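Local coordinates for protein glucokinase (Leishmania braziliensis MHOM/BR/75/M2904, PDB 6EDI) that probably phosphorylates D-glucose at the expense of ATP, as a dimeric glucokinase of the actin-like ATPase superfamily, at residues E90-Q93 with H94-K97. Sequence-based numbering, arbitrary orientation.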
ATOM      1  N   GLU A  90      -1.022  16.868  32.680  1.00 33.60           N
ATOM      2  CA  GLU A  90      -1.426  18.257  32.931  1.00 37.95           C
ATOM      3  C   GLU A  90      -2.810  18.579  32.362  1.00 38.83           C
ATOM      4  O   GLU A  90      -3.562  19.356  32.949  1.00 35.65           O
ATOM      5  CB  GLU A  90      -0.406  19.257  32.374  1.00 39.86           C
ATOM      6  CG  GLU A  90       0.977  19.165  32.979  1.00 42.93           C
ATOM      7  CD  GLU A  90       1.627  20.527  33.155  1.00 47.79           C
ATOM      8  OE1 GLU A  90       2.099  21.112  32.155  1.00 47.71           O
ATOM      9  OE2 GLU A  90       1.657  21.012  34.304  1.00 56.52           O
ATOM     10  N   VAL A  91      -3.142  17.995  31.212  1.00 37.88           N
ATOM     11  CA  VAL A  91      -4.455  18.218  30.606  1.00 34.13           C
ATOM     12  C   VAL A  91      -5.516  17.531  31.450  1.00 37.56           C
ATOM     13  O   VAL A  91      -6.566  18.110  31.767  1.00 36.17           O
ATOM     14  CB  VAL A  91      -4.517  17.670  29.167  1.00 31.16           C
ATOM     15  CG1 VAL A  91      -5.950  17.713  28.630  1.00 32.27           C
ATOM     16  CG2 VAL A  91      -3.587  18.451  28.256  1.00 35.89           C
ATOM     17  N   LEU A  92      -5.212  16.295  31.827  1.00 35.14           N
ATOM     18  CA  LEU A  92      -6.131  15.468  32.586  1.00 41.82           C
ATOM     19  C   LEU A  92      -6.363  16.040  33.993  1.00 43.16           C
ATOM     20  O   LEU A  92      -7.504  16.197  34.414  1.00 45.48           O
ATOM     21  CB  LEU A  92      -5.616  14.026  32.629  1.00 42.89           C
ATOM     22  CG  LEU A  92      -6.648  12.899  32.553  1.00 48.72           C
ATOM     23  CD1 LEU A  92      -8.018  13.430  32.160  1.00 46.94           C
ATOM     24  CD2 LEU A  92      -6.198  11.815  31.583  1.00 44.39           C
ATOM     25  N   GLN A  93      -5.289  16.387  34.700  1.00 44.39           N
ATOM     26  CA  GLN A  93      -5.423  16.994  36.025  1.00 46.90           C
ATOM     27  C   GLN A  93      -6.148  18.341  35.951  1.00 45.46           C
ATOM     28  O   GLN A  93      -6.859  18.721  36.884  1.00 47.77           O
ATOM     29  CB  GLN A  93      -4.061  17.145  36.725  1.00 47.09           C
ATOM     30  CG  GLN A  93      -3.248  15.839  36.881  1.00 48.50           C
ATOM     31  CD  GLN A  93      -4.046  14.650  37.421  1.00 51.82           C
ATOM     32  OE1 GLN A  93      -3.959  13.539  36.887  1.00 59.83           O
ATOM     33  NE2 GLN A  93      -4.804  14.872  38.491  1.00 56.10           N
ATOM     34  N   HIS A  94      -5.993  19.058  34.841  1.00 41.92           N
ATOM     35  CA  HIS A  94      -6.686  20.337  34.684  1.00 42.91           C
ATOM     36  C   HIS A  94      -8.182  20.131  34.513  1.00 42.51           C
ATOM     37  O   HIS A  94      -8.980  20.908  35.035  1.00 44.62           O
ATOM     38  CB  HIS A  94      -6.167  21.127  33.484  1.00 39.85           C
ATOM     39  CG  HIS A  94      -7.018  22.310  33.129  1.00 44.25           C
ATOM     40  ND1 HIS A  94      -6.811  23.560  33.669  1.00 40.58           N
ATOM     41  CD2 HIS A  94      -8.078  22.431  32.295  1.00 40.73           C
ATOM     42  CE1 HIS A  94      -7.705  24.402  33.182  1.00 41.65           C
ATOM     43  NE2 HIS A  94      -8.488  23.743  32.346  1.00 42.01           N
ATOM     44  N   LEU A  95      -8.560  19.107  33.749  1.00 40.94           N
ATOM     45  CA  LEU A  95      -9.969  18.807  33.530  1.00 40.98           C
ATOM     46  C   LEU A  95     -10.667  18.377  34.821  1.00 44.80           C
ATOM     47  O   LEU A  95     -11.809  18.759  35.062  1.00 45.44           O
ATOM     48  CB  LEU A  95     -10.150  17.734  32.450  1.00 39.49           C
ATOM     49  CG  LEU A  95      -9.767  18.096  31.014  1.00 35.44           C
ATOM     50  CD1 LEU A  95      -9.930  16.872  30.107  1.00 32.13           C
ATOM     51  CD2 LEU A  95     -10.608  19.248  30.507  1.00 30.79           C
ATOM     52  N   LYS A  96      -9.988  17.578  35.643  1.00 45.68           N
ATOM     53  CA  LYS A  96     -10.573  17.117  36.905  1.00 49.40           C
ATOM     54  C   LYS A  96     -10.625  18.253  37.929  1.00 50.62           C
ATOM     55  O   LYS A  96     -11.490  18.271  38.804  1.00 54.52           O
ATOM     56  CB  LYS A  96      -9.782  15.940  37.489  1.00 48.73           C
ATOM     57  CG  LYS A  96      -9.263  14.908  36.475  1.00 51.43           C
ATOM     58  CD  LYS A  96     -10.338  13.993  35.903  1.00 47.60           C
ATOM     59  CE  LYS A  96      -9.946  12.527  36.057  1.00 50.20           C
ATOM     60  NZ  LYS A  96      -8.491  12.328  35.768  1.00 46.50           N
ATOM     61  N   LYS A  97      -9.698  19.200  37.810  1.00 47.78           N
ATOM     62  CA  LYS A  97      -9.602  20.317  38.747  1.00 51.24           C
ATOM     63  C   LYS A  97     -10.476  21.509  38.358  1.00 53.90           C
ATOM     64  O   LYS A  97     -10.903  22.273  39.227  1.00 51.04           O
ATOM     65  CB  LYS A  97      -8.156  20.804  38.875  1.00 50.84           C
ATOM     66  CG  LYS A  97      -7.228  19.956  39.739  1.00 50.13           C
ATOM     67  CD  LYS A  97      -5.856  20.611  39.771  1.00 56.12           C
ATOM     68  CE  LYS A  97      -4.835  19.795  40.539  1.00 55.52           C
ATOM     69  NZ  LYS A  97      -3.535  20.520  40.646  1.00 55.55           N
TER
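The C-terminal half of the amphipathic helix 84-98, where residues 90-93 meet 94-97 one turn on, shows how the repeat of about 3.6 residues a turn, held by i to i+4 bonds, puts Val91 and Leu95 on the covered side and Glu90 and Lys97 in the open. Four successive backbone bonds tie the turns together. His94 N gives its hydrogen to Glu90 O from above the carbonyl plane, 44° out of it, and Leu95 N reaches Val91 O at 3.0 Å. The next, Lys96 N to Leu92 O, is the straightest of the four (159° at the hydrogen), whereas Lys97 N to Gln93 O is weak, close to the end of the helix.

On the buried side Val91 CG1 and Leu95 CD1 approach to 4.3 Å, a loose apolar pair one turn apart that is extended by Leu92 CD1, 4.4 Å from the same Leu95 methyl. Val91 and Leu95 lie against the six-stranded mixed sheet of the lobe that holds strands 41-48 and 51-58, both resting on Phe56, while Leu92 turns to the loop residues Pro143 and Leu146. Leu26 of helix 26-32 touches Val91, Leu95 and His94. The imidazole of His94 leaves the helix with CG anti to the backbone N (chi1 169°), which carries NE2 away from residues 90-93 to a hydrogen bond with Ala27 N, joining the two helices.

Lys96 reaches back over Leu92, the two side chains crossing obliquely. Its CG lies 3.0 Å from Leu92 O, and bends at chi2, chi3 and chi4 curl the chain until NZ comes to 3.7 Å from Leu92 CG, the ammonium end lying against an aliphatic branch point. That same nitrogen has a long, weak ion pair with Glu145, a residue that the side chain of Leu92 also touches. Lys97, by contrast, runs extended beyond CG, its CB 3.2 Å from Gln93 O.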